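Putative oxidoreductase (PDB 3FHL) is a putative oxidoreductase of the Gfo/Idh/MocA family that probably binds a nicotinamide dinucleotide through its Rossmann-fold domain. Local coordinates at residues L10-M15 and V70-D75; E32-V37 and T61-I66; M118-Q123 and L324-Q329; S26-F31 and F310-Y315. All coordinates share one frame; numbering follows the deposited sequence.

Contact 1 (L10-M15 and V70-D75); sequences LAAFGM and VVNTPD
Val70 meets Leu10 as neighbouring strands of the parallel Rossmann sheet run out into loops. The Val70 carbonyl accepts the Ala11 amide (Ala11 N to Val70 O 3.0 Å), while on one face of the sheet Val70 CG1 lies 3.8 Å from Leu10 CD1. Leu10 CD1 sits between Val70 CG1 and the Asn72 carboxamide, 3.6 Å from Asn72 OD1, the Leu10 and Asn72 side chains crossing at about a right angle. At Val71 the side chain points away, and the backbone passes the methyl of Ala11, with CA 4.0 Å from Ala11 CB. Asn72 then leaves the strand and brings its amide across the first segment: with CG placed between its own N and carbonyl carbon (chi1 65°), ND2 donates to Ala12 O at 3.1 Å, approaching from above the carbonyl plane. Asn72 OD1 stands 2.9 Å from Ala12 N, and ND2 also bonds Ser16 OG in the helix that follows. Thr73 lays its methyl against the Ala11 carbonyl, CG2 to O 3.4 Å, while its hydroxyl turns to Thr77. Residues 9-14, bounded by Gly9 and Gly14, match the glycine-rich dinucleotide loop of Rossmann folds, with Ala11 at the usual second glycine. A buried carboxamide that bonds both this loop and the first turn of helix 15-27 therefore helps fix the shape of a probable cofactor-binding turn.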
# COMPACT_ATOMS: atom_id res chain seq x y z
N LEU C 10 24.61 -6.20 -32.35
CA LEU C 10 24.43 -5.61 -31.02
C LEU C 10 25.14 -4.25 -30.98
O LEU C 10 26.34 -4.17 -31.23
CB LEU C 10 24.97 -6.56 -29.94
CG LEU C 10 24.79 -6.21 -28.45
CD1 LEU C 10 23.32 -5.96 -28.09
CD2 LEU C 10 25.41 -7.29 -27.55
N ALA C 11 24.38 -3.20 -30.68
CA ALA C 11 24.88 -1.82 -30.80
C ALA C 11 25.88 -1.39 -29.72
O ALA C 11 26.60 -0.41 -29.92
CB ALA C 11 23.71 -0.83 -30.86
N ALA C 12 25.94 -2.11 -28.60
CA ALA C 12 26.90 -1.78 -27.53
C ALA C 12 27.25 -2.98 -26.65
O ALA C 12 26.42 -3.86 -26.41
CB ALA C 12 26.36 -0.62 -26.66
N PHE C 13 28.49 -3.01 -26.16
CA PHE C 13 28.89 -4.04 -25.22
C PHE C 13 29.18 -3.44 -23.83
O PHE C 13 30.13 -3.84 -23.15
CB PHE C 13 30.07 -4.85 -25.76
CG PHE C 13 30.18 -6.24 -25.20
CD1 PHE C 13 29.21 -7.20 -25.46
CD2 PHE C 13 31.29 -6.61 -24.42
CE1 PHE C 13 29.32 -8.50 -24.95
CE2 PHE C 13 31.41 -7.89 -23.90
CZ PHE C 13 30.42 -8.85 -24.17
N GLY C 14 28.33 -2.50 -23.41
CA GLY C 14 28.34 -2.00 -22.04
C GLY C 14 27.59 -3.00 -21.16
O GLY C 14 27.41 -4.16 -21.56
N MET C 15 27.17 -2.56 -19.97
CA MET C 15 26.50 -3.46 -19.02
C MET C 15 25.29 -4.17 -19.64
O MET C 15 25.20 -5.39 -19.58
CB MET C 15 26.08 -2.74 -17.73
CG MET C 15 25.33 -3.63 -16.68
SD MET C 15 23.55 -3.99 -16.96
CE MET C 15 22.84 -2.36 -17.18
N VAL C 70 19.96 -4.67 -32.28
CA VAL C 70 19.58 -4.35 -30.91
C VAL C 70 20.22 -3.03 -30.52
O VAL C 70 21.45 -2.93 -30.37
CB VAL C 70 20.00 -5.48 -29.93
CG1 VAL C 70 19.62 -5.12 -28.48
CG2 VAL C 70 19.34 -6.80 -30.33
N VAL C 71 19.38 -2.00 -30.38
CA VAL C 71 19.83 -0.64 -30.05
C VAL C 71 19.90 -0.49 -28.51
O VAL C 71 18.88 -0.28 -27.84
CB VAL C 71 18.93 0.44 -30.74
CG1 VAL C 71 19.31 1.88 -30.35
CG2 VAL C 71 19.00 0.29 -32.26
N ASN C 72 21.11 -0.62 -27.97
CA ASN C 72 21.32 -0.54 -26.52
C ASN C 72 22.47 0.40 -26.17
O ASN C 72 23.22 0.19 -25.22
CB ASN C 72 21.55 -1.94 -25.95
CG ASN C 72 22.83 -2.58 -26.46
OD1 ASN C 72 23.21 -2.39 -27.61
ND2 ASN C 72 23.50 -3.32 -25.60
N THR C 73 22.59 1.45 -26.98
CA THR C 73 23.61 2.50 -26.85
C THR C 73 23.16 3.55 -25.81
O THR C 73 22.06 3.43 -25.27
CB THR C 73 23.83 3.14 -28.24
OG1 THR C 73 22.57 3.36 -28.88
CG2 THR C 73 24.69 2.26 -29.11
N PRO C 74 24.01 4.58 -25.51
CA PRO C 74 23.56 5.65 -24.60
C PRO C 74 22.28 6.35 -25.04
O PRO C 74 22.03 6.48 -26.24
CB PRO C 74 24.73 6.65 -24.62
CG PRO C 74 25.92 5.81 -24.92
CD PRO C 74 25.42 4.81 -25.92
N ASP C 75 21.50 6.79 -24.05
CA ASP C 75 20.10 7.21 -24.21
C ASP C 75 19.80 8.23 -25.32
O ASP C 75 18.75 8.14 -25.96
CB ASP C 75 19.56 7.76 -22.87
CG ASP C 75 19.76 6.81 -21.69
OD1 ASP C 75 20.29 5.69 -21.88
OD2 ASP C 75 19.35 7.18 -20.57

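Contact 2 (E32-V37 and T61-I66); sequences ELYKIV and TEDPEI
A salt bridge and an aromatic edge contact join Tyr34 and Lys35 of strand 31-37 to Asp63, Glu65 and Ile66, in the turn between helix 58-61 and strand 68-71 at the periphery of the Rossmann domain. Lys35 reaches out with its chain extended beyond CG to form the salt bridge, NZ to Asp63 OD2 2.5 Å, shorter than usual and doubtful in its exact value; the ammonium comes from above the carboxylate plane. The same OD2 sits near the plane of the Tyr34 ring, 3.2 Å from CE2 at its edge, with ring and carboxylate planes 71° apart. Tyr34 is thrown out toward the turn by having CG anti to N (chi1 175°). A little further along that edge Ile66 packs in the ring plane, CG1 to Tyr34 CD2 3.8 Å, and Lys35 CG lies over one ring face toward its rim. The other oxygen of Asp63 serves the turn itself: OD1 accepts Glu65 N at 2.9 Å in an Asx turn, within a type I turn from Asp63 to Ile66. One carboxylate thus shapes the turn with one oxygen and holds the strand with the other. One water bridges Tyr34 OH, Asp63 OD1 and Glu65 OE2; a second links Glu65 OE2 (2.9 Å) to Tyr34 OH, weakly on the tyrosine side. Around this group, Lys7 makes a cation-pi contact with Tyr34, Leu60 of helix 58-61 packs on both Lys35 and Ile66, and Lys35 also lies against Ser52 and Val54 of the edge strand 52-54.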
# COMPACT_ATOMS: atom_id res chain seq x y z
N GLU C 32 22.10 -15.68 -34.49
CA GLU C 32 23.55 -15.62 -34.46
C GLU C 32 23.94 -14.25 -33.91
O GLU C 32 23.54 -13.21 -34.45
CB GLU C 32 24.15 -15.84 -35.86
CG GLU C 32 25.68 -15.75 -35.87
CD GLU C 32 26.30 -15.69 -37.26
OE1 GLU C 32 27.55 -15.72 -37.35
OE2 GLU C 32 25.56 -15.58 -38.27
N LEU C 33 24.72 -14.25 -32.83
CA LEU C 33 25.35 -13.04 -32.35
C LEU C 33 26.49 -12.74 -33.32
O LEU C 33 27.63 -13.16 -33.12
CB LEU C 33 25.86 -13.17 -30.91
CG LEU C 33 26.46 -11.93 -30.21
CD1 LEU C 33 25.49 -10.73 -30.13
CD2 LEU C 33 27.01 -12.28 -28.82
N TYR C 34 26.13 -12.02 -34.38
CA TYR C 34 26.98 -11.91 -35.56
C TYR C 34 27.98 -10.77 -35.42
O TYR C 34 29.18 -10.97 -35.60
CB TYR C 34 26.11 -11.78 -36.82
CG TYR C 34 26.89 -11.54 -38.09
CD1 TYR C 34 27.90 -12.42 -38.50
CD2 TYR C 34 26.63 -10.42 -38.88
CE1 TYR C 34 28.64 -12.19 -39.66
CE2 TYR C 34 27.35 -10.18 -40.05
CZ TYR C 34 28.35 -11.07 -40.44
OH TYR C 34 29.07 -10.83 -41.59
N LYS C 35 27.49 -9.58 -35.08
CA LYS C 35 28.35 -8.42 -34.98
C LYS C 35 28.11 -7.59 -33.72
O LYS C 35 26.98 -7.31 -33.36
CB LYS C 35 28.20 -7.54 -36.22
CG LYS C 35 29.22 -7.86 -37.27
CD LYS C 35 29.04 -7.01 -38.51
CE LYS C 35 30.08 -7.42 -39.52
NZ LYS C 35 29.79 -6.94 -40.90
N ILE C 36 29.20 -7.19 -33.06
CA ILE C 36 29.12 -6.35 -31.87
C ILE C 36 29.90 -5.05 -32.08
O ILE C 36 31.08 -5.07 -32.41
CB ILE C 36 29.64 -7.09 -30.59
CG1 ILE C 36 28.83 -8.37 -30.34
CG2 ILE C 36 29.59 -6.18 -29.37
CD1 ILE C 36 29.48 -9.34 -29.36
N VAL C 37 29.22 -3.91 -31.90
CA VAL C 37 29.91 -2.62 -31.89
C VAL C 37 30.68 -2.42 -30.57
O VAL C 37 30.10 -2.39 -29.48
CB VAL C 37 28.96 -1.44 -32.08
CG1 VAL C 37 29.75 -0.12 -32.16
CG2 VAL C 37 28.12 -1.62 -33.32
N THR C 61 24.20 -1.04 -39.66
CA THR C 61 23.06 -0.67 -40.52
C THR C 61 23.36 -0.89 -42.00
O THR C 61 22.45 -1.13 -42.80
CB THR C 61 22.60 0.80 -40.30
OG1 THR C 61 23.68 1.70 -40.59
CG2 THR C 61 22.16 1.02 -38.87
N GLU C 62 24.64 -0.82 -42.36
CA GLU C 62 25.04 -1.00 -43.75
C GLU C 62 25.37 -2.44 -44.10
O GLU C 62 25.68 -2.75 -45.26
CB GLU C 62 26.23 -0.10 -44.09
CG GLU C 62 25.86 1.36 -44.28
CD GLU C 62 27.09 2.24 -44.52
OE1 GLU C 62 28.23 1.74 -44.38
OE2 GLU C 62 26.90 3.43 -44.85
N ASP C 63 25.31 -3.33 -43.11
CA ASP C 63 25.60 -4.73 -43.33
C ASP C 63 24.40 -5.42 -43.97
O ASP C 63 23.36 -5.56 -43.34
CB ASP C 63 25.99 -5.40 -42.00
CG ASP C 63 26.48 -6.82 -42.16
OD1 ASP C 63 26.01 -7.55 -43.07
OD2 ASP C 63 27.34 -7.24 -41.36
N PRO C 64 24.55 -5.89 -45.24
CA PRO C 64 23.41 -6.44 -45.99
C PRO C 64 22.94 -7.81 -45.50
O PRO C 64 21.88 -8.27 -45.91
CB PRO C 64 23.97 -6.57 -47.42
CG PRO C 64 25.42 -6.82 -47.21
CD PRO C 64 25.80 -5.94 -46.04
N GLU C 65 23.72 -8.44 -44.63
CA GLU C 65 23.36 -9.75 -44.09
C GLU C 65 22.72 -9.68 -42.69
O GLU C 65 22.34 -10.71 -42.15
CB GLU C 65 24.58 -10.68 -44.10
CG GLU C 65 25.21 -10.84 -45.49
CD GLU C 65 26.37 -11.83 -45.52
OE1 GLU C 65 26.39 -12.67 -46.44
OE2 GLU C 65 27.25 -11.77 -44.64
N ILE C 66 22.60 -8.49 -42.10
CA ILE C 66 21.99 -8.39 -40.76
C ILE C 66 20.46 -8.29 -40.84
O ILE C 66 19.93 -7.49 -41.60
CB ILE C 66 22.64 -7.27 -39.89
CG1 ILE C 66 24.02 -7.73 -39.40
CG2 ILE C 66 21.75 -6.91 -38.68
CD1 ILE C 66 24.88 -6.63 -38.71
O HOH W 1 28.16 -9.48 -43.38
O HOH W 2 28.46 -13.51 -42.70

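Contact 3 (M118-Q123 and L324-Q329); sequences MLSVYQ and LETHAQ
Ser120 and Thr326 join hydroxyls where strand 119-122, one of the two edge strands of the Rossmann sheet, meets the loop leading into helix 328-347 of the C-terminal half. Ser120 OG donates to Thr326 OG1 at 2.7 Å. The serine has its hydroxyl anti to N (chi1 174°), whereas the threonine hydroxyl sits between N and the carbonyl carbon (chi1 54°), leaving its methyl beside N; together the two torsions turn the oxygens to face each other. The backbones reinforce this pairing in a single bridge at Ser120 and His327: Val121 N donates nearly straight down the carbonyl of Thr326, N to O 3.0 Å, and Ala328 N gives a longer bond to Leu119 O. The apolar side chains divide between the two ends. Met118, extended through its first two torsions, crosses Leu324 at about a right angle, with CG 3.8 Å from Leu324 CD2 and SD near CD1. The same CD2 lies over one face of the His327 ring, offset toward its rim. Further along, the Ala328 methyl nestles between Leu119 CG and Val121 CG2, the latter 3.8 Å from CB. Phe310 of helix 309-320 lies against both hydroxyl-bearing residues, and Phe98 against Val121 and Ala328. One water accepts from Gln123 NE2 at 2.9 Å and donates to Val121 O and, at 2.8 Å, to His327 O.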
# COMPACT_ATOMS: atom_id res chain seq x y z
N MET C 118 9.83 -4.96 -38.00
CA MET C 118 9.56 -5.10 -36.56
C MET C 118 10.23 -3.96 -35.78
O MET C 118 11.41 -3.66 -36.00
CB MET C 118 10.06 -6.45 -36.04
CG MET C 118 9.64 -6.79 -34.57
SD MET C 118 10.64 -8.09 -33.80
CE MET C 118 12.17 -7.21 -33.59
N LEU C 119 9.47 -3.31 -34.90
CA LEU C 119 10.05 -2.37 -33.93
C LEU C 119 9.59 -2.75 -32.52
O LEU C 119 8.42 -2.59 -32.17
CB LEU C 119 9.68 -0.93 -34.25
CG LEU C 119 10.23 0.17 -33.33
CD1 LEU C 119 11.76 0.18 -33.31
CD2 LEU C 119 9.68 1.52 -33.77
N SER C 120 10.54 -3.27 -31.74
CA SER C 120 10.31 -3.76 -30.39
C SER C 120 11.01 -2.88 -29.36
O SER C 120 12.08 -2.33 -29.63
CB SER C 120 10.84 -5.20 -30.27
OG SER C 120 10.78 -5.70 -28.94
N VAL C 121 10.39 -2.72 -28.18
CA VAL C 121 11.08 -2.13 -27.04
C VAL C 121 11.31 -3.19 -25.97
O VAL C 121 10.38 -3.91 -25.60
CB VAL C 121 10.36 -0.86 -26.50
CG1 VAL C 121 11.01 -0.38 -25.19
CG2 VAL C 121 10.46 0.27 -27.52
N TYR C 122 12.55 -3.30 -25.51
CA TYR C 122 12.96 -4.29 -24.51
C TYR C 122 12.35 -4.01 -23.14
O TYR C 122 12.73 -3.06 -22.46
CB TYR C 122 14.48 -4.31 -24.39
CG TYR C 122 15.02 -5.45 -23.56
CD1 TYR C 122 14.81 -6.78 -23.93
CD2 TYR C 122 15.77 -5.20 -22.41
CE1 TYR C 122 15.31 -7.83 -23.18
CE2 TYR C 122 16.27 -6.24 -21.66
CZ TYR C 122 16.05 -7.55 -22.05
OH TYR C 122 16.54 -8.58 -21.29
N GLN C 123 11.40 -4.85 -22.74
CA GLN C 123 10.79 -4.78 -21.41
C GLN C 123 10.86 -6.17 -20.79
O GLN C 123 9.92 -6.96 -20.90
CB GLN C 123 9.35 -4.26 -21.48
CG GLN C 123 9.21 -2.89 -22.18
CD GLN C 123 7.95 -2.15 -21.83
OE1 GLN C 123 7.78 -1.70 -20.70
NE2 GLN C 123 7.04 -2.01 -22.79
N LEU C 324 3.98 -10.37 -31.87
CA LEU C 324 5.05 -9.77 -31.09
C LEU C 324 4.46 -9.32 -29.76
O LEU C 324 3.41 -8.68 -29.73
CB LEU C 324 5.64 -8.58 -31.85
CG LEU C 324 6.65 -7.68 -31.14
CD1 LEU C 324 7.91 -8.43 -30.83
CD2 LEU C 324 6.92 -6.42 -31.96
N GLU C 325 5.12 -9.66 -28.66
CA GLU C 325 4.62 -9.27 -27.33
C GLU C 325 5.02 -7.84 -26.96
O GLU C 325 4.31 -7.17 -26.21
CB GLU C 325 5.11 -10.24 -26.25
CG GLU C 325 4.51 -11.65 -26.37
CD GLU C 325 5.02 -12.61 -25.30
OE1 GLU C 325 5.02 -12.25 -24.10
OE2 GLU C 325 5.42 -13.75 -25.65
N THR C 326 6.14 -7.38 -27.50
CA THR C 326 6.80 -6.17 -27.03
C THR C 326 6.83 -5.05 -28.06
O THR C 326 7.86 -4.42 -28.28
CB THR C 326 8.25 -6.48 -26.60
OG1 THR C 326 8.92 -7.14 -27.68
CG2 THR C 326 8.27 -7.40 -25.34
N HIS C 327 5.68 -4.78 -28.68
CA HIS C 327 5.56 -3.64 -29.58
C HIS C 327 6.03 -2.35 -28.91
O HIS C 327 5.79 -2.14 -27.72
CB HIS C 327 4.10 -3.43 -29.99
CG HIS C 327 3.60 -4.43 -30.98
ND1 HIS C 327 2.77 -5.48 -30.63
CD2 HIS C 327 3.79 -4.54 -32.32
CE1 HIS C 327 2.48 -6.19 -31.70
NE2 HIS C 327 3.08 -5.64 -32.74
N ALA C 328 6.70 -1.50 -29.68
CA ALA C 328 7.13 -0.19 -29.20
C ALA C 328 5.99 0.68 -28.66
O ALA C 328 6.21 1.49 -27.75
CB ALA C 328 7.88 0.56 -30.29
N GLN C 329 4.78 0.48 -29.19
CA GLN C 329 3.59 1.21 -28.71
C GLN C 329 3.34 0.95 -27.22
O GLN C 329 2.85 1.83 -26.51
CB GLN C 329 2.35 0.85 -29.54
CG GLN C 329 1.08 1.62 -29.20
CD GLN C 329 1.20 3.10 -29.50
OE1 GLN C 329 1.63 3.50 -30.58
NE2 GLN C 329 0.79 3.94 -28.54
O HOH W 3 7.33 -2.95 -25.50

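Contact 4 (S26-F31 and F310-Y315); sequences STNPHF and FYQNIY
His30 lays its imidazole over the phenol ring of Tyr315 in a face-to-face stack, centroids 3.7 Å apart and planes 13° from parallel. His30 CB adds a CH-pi contact to the same ring, and Pro29 CG lies over the opposite face of the imidazole. Phe31, the next residue, points its ring into helix 309-320. There the edge of Tyr311 meets the Phe31 face in a T-shaped pair with planes at 81°, while Phe31 CE2 touches Tyr315 CB at 3.8 Å and its CZ comes to 3.2 Å from Tyr311 O. The far end of Tyr311 bonds His21. Alongside, Asn28 ND2 donates to Gln312 OE1 at 3.2 Å; the acceptor is met in its carbonyl plane and the two amides are nearly coplanar. Gln312 bends at chi2 (66°) to bring OE1 round to this bond. Asn28 OD1 accepts His30 N at 2.9 Å, an Asx turn just after helix 15-27. Both ends of the Asn28 carboxamide are thus engaged, OD1 in the local turn and ND2 across to Gln312, and the chemistry joins the N-terminal Rossmann half to a helix of the C-terminal half by two aromatic pairs with an amide-amide hydrogen bond beside them.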
# COMPACT_ATOMS: atom_id res chain seq x y z
N SER C 26 23.29 -15.19 -28.02
CA SER C 26 24.29 -16.26 -28.15
C SER C 26 23.73 -17.67 -27.92
O SER C 26 23.93 -18.56 -28.75
CB SER C 26 25.45 -16.01 -27.19
OG SER C 26 26.54 -16.87 -27.46
N THR C 27 23.02 -17.88 -26.81
CA THR C 27 22.57 -19.24 -26.46
C THR C 27 21.33 -19.69 -27.24
O THR C 27 21.11 -20.89 -27.41
CB THR C 27 22.32 -19.42 -24.94
OG1 THR C 27 21.44 -18.41 -24.46
CG2 THR C 27 23.64 -19.36 -24.18
N ASN C 28 20.53 -18.74 -27.71
CA ASN C 28 19.37 -19.09 -28.52
C ASN C 28 19.87 -19.56 -29.88
O ASN C 28 20.61 -18.83 -30.56
CB ASN C 28 18.41 -17.91 -28.66
CG ASN C 28 17.05 -18.31 -29.24
OD1 ASN C 28 16.98 -18.89 -30.30
ND2 ASN C 28 15.98 -17.97 -28.54
N PRO C 29 19.51 -20.80 -30.27
CA PRO C 29 19.96 -21.40 -31.54
C PRO C 29 19.35 -20.74 -32.78
O PRO C 29 19.84 -20.98 -33.89
CB PRO C 29 19.48 -22.85 -31.42
CG PRO C 29 18.31 -22.79 -30.52
CD PRO C 29 18.64 -21.73 -29.51
N HIS C 30 18.32 -19.93 -32.61
CA HIS C 30 17.67 -19.28 -33.75
C HIS C 30 18.27 -17.92 -34.07
O HIS C 30 17.81 -17.24 -34.99
CB HIS C 30 16.17 -19.14 -33.51
CG HIS C 30 15.48 -20.43 -33.18
ND1 HIS C 30 15.24 -21.41 -34.12
CD2 HIS C 30 14.97 -20.89 -32.01
CE1 HIS C 30 14.62 -22.42 -33.54
NE2 HIS C 30 14.44 -22.13 -32.27
N PHE C 31 19.28 -17.52 -33.31
CA PHE C 31 19.96 -16.26 -33.54
C PHE C 31 21.44 -16.52 -33.70
O PHE C 31 21.98 -17.44 -33.10
CB PHE C 31 19.78 -15.30 -32.33
CG PHE C 31 18.37 -14.79 -32.16
CD1 PHE C 31 18.00 -13.55 -32.64
CD2 PHE C 31 17.41 -15.57 -31.51
CE1 PHE C 31 16.68 -13.09 -32.50
CE2 PHE C 31 16.10 -15.13 -31.38
CZ PHE C 31 15.74 -13.88 -31.86
N PHE C 310 12.22 -13.19 -24.30
CA PHE C 310 12.11 -11.99 -25.12
C PHE C 310 12.55 -12.28 -26.56
O PHE C 310 11.85 -11.92 -27.52
CB PHE C 310 12.95 -10.84 -24.54
CG PHE C 310 12.98 -9.62 -25.42
CD1 PHE C 310 11.90 -8.74 -25.44
CD2 PHE C 310 14.07 -9.38 -26.26
CE1 PHE C 310 11.92 -7.62 -26.25
CE2 PHE C 310 14.08 -8.25 -27.09
CZ PHE C 310 13.01 -7.37 -27.08
N TYR C 311 13.71 -12.93 -26.68
CA TYR C 311 14.30 -13.31 -27.96
C TYR C 311 13.57 -14.47 -28.61
O TYR C 311 13.35 -14.45 -29.82
CB TYR C 311 15.81 -13.56 -27.79
CG TYR C 311 16.53 -12.24 -27.66
CD1 TYR C 311 16.65 -11.39 -28.77
CD2 TYR C 311 17.05 -11.80 -26.43
CE1 TYR C 311 17.28 -10.17 -28.67
CE2 TYR C 311 17.68 -10.56 -26.32
CZ TYR C 311 17.79 -9.76 -27.46
OH TYR C 311 18.40 -8.53 -27.40
N GLN C 312 13.12 -15.43 -27.81
CA GLN C 312 12.32 -16.52 -28.34
C GLN C 312 11.05 -15.97 -28.98
O GLN C 312 10.66 -16.41 -30.07
CB GLN C 312 12.00 -17.57 -27.27
CG GLN C 312 11.22 -18.81 -27.79
CD GLN C 312 12.01 -19.68 -28.78
OE1 GLN C 312 13.23 -19.53 -28.94
NE2 GLN C 312 11.31 -20.58 -29.46
N ASN C 313 10.43 -14.98 -28.34
CA ASN C 313 9.27 -14.33 -28.92
C ASN C 313 9.57 -13.60 -30.23
O ASN C 313 8.76 -13.65 -31.16
CB ASN C 313 8.60 -13.37 -27.93
CG ASN C 313 7.44 -12.62 -28.56
OD1 ASN C 313 7.48 -11.40 -28.70
ND2 ASN C 313 6.41 -13.35 -28.98
N ILE C 314 10.71 -12.93 -30.30
CA ILE C 314 11.13 -12.23 -31.51
C ILE C 314 11.28 -13.22 -32.66
O ILE C 314 10.80 -12.97 -33.79
CB ILE C 314 12.41 -11.42 -31.28
CG1 ILE C 314 12.08 -10.19 -30.46
CG2 ILE C 314 13.09 -11.02 -32.62
CD1 ILE C 314 13.25 -9.33 -30.23
N TYR C 315 11.89 -14.37 -32.37
CA TYR C 315 12.06 -15.42 -33.36
C TYR C 315 10.71 -15.93 -33.86
O TYR C 315 10.49 -16.01 -35.07
CB TYR C 315 12.90 -16.58 -32.81
CG TYR C 315 12.70 -17.87 -33.58
CD1 TYR C 315 13.27 -18.05 -34.85
CD2 TYR C 315 11.91 -18.90 -33.06
CE1 TYR C 315 13.07 -19.23 -35.57
CE2 TYR C 315 11.70 -20.07 -33.78
CZ TYR C 315 12.28 -20.23 -35.02
OH TYR C 315 12.06 -21.40 -35.71

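How the contacts relate
Contacts 1, 2 and 3 all reach the same parallel sheet, and contact 4 sets helix 309-320 against its strands 6-10 and 68-71. Contact 2 is nested within the loop closed by contact 1, their strands pairing through Leu10 N to Lys35 O at 2.8 Å. Contacts 1 and 3 lie 16 Å apart between centres, their nearest atoms about 7 Å from each other. Contact 4 meets contact 1 where Tyr311 OH packs on Val70 CG2 (3.5 Å), and meets contact 3 through Asn313 OD1 and Glu325 N (2.9 Å). Contact 1 carries the probable dinucleotide loop; contacts 3 and 4 tie C-terminal helices to this Rossmann domain, while contact 2 lies at its far periphery.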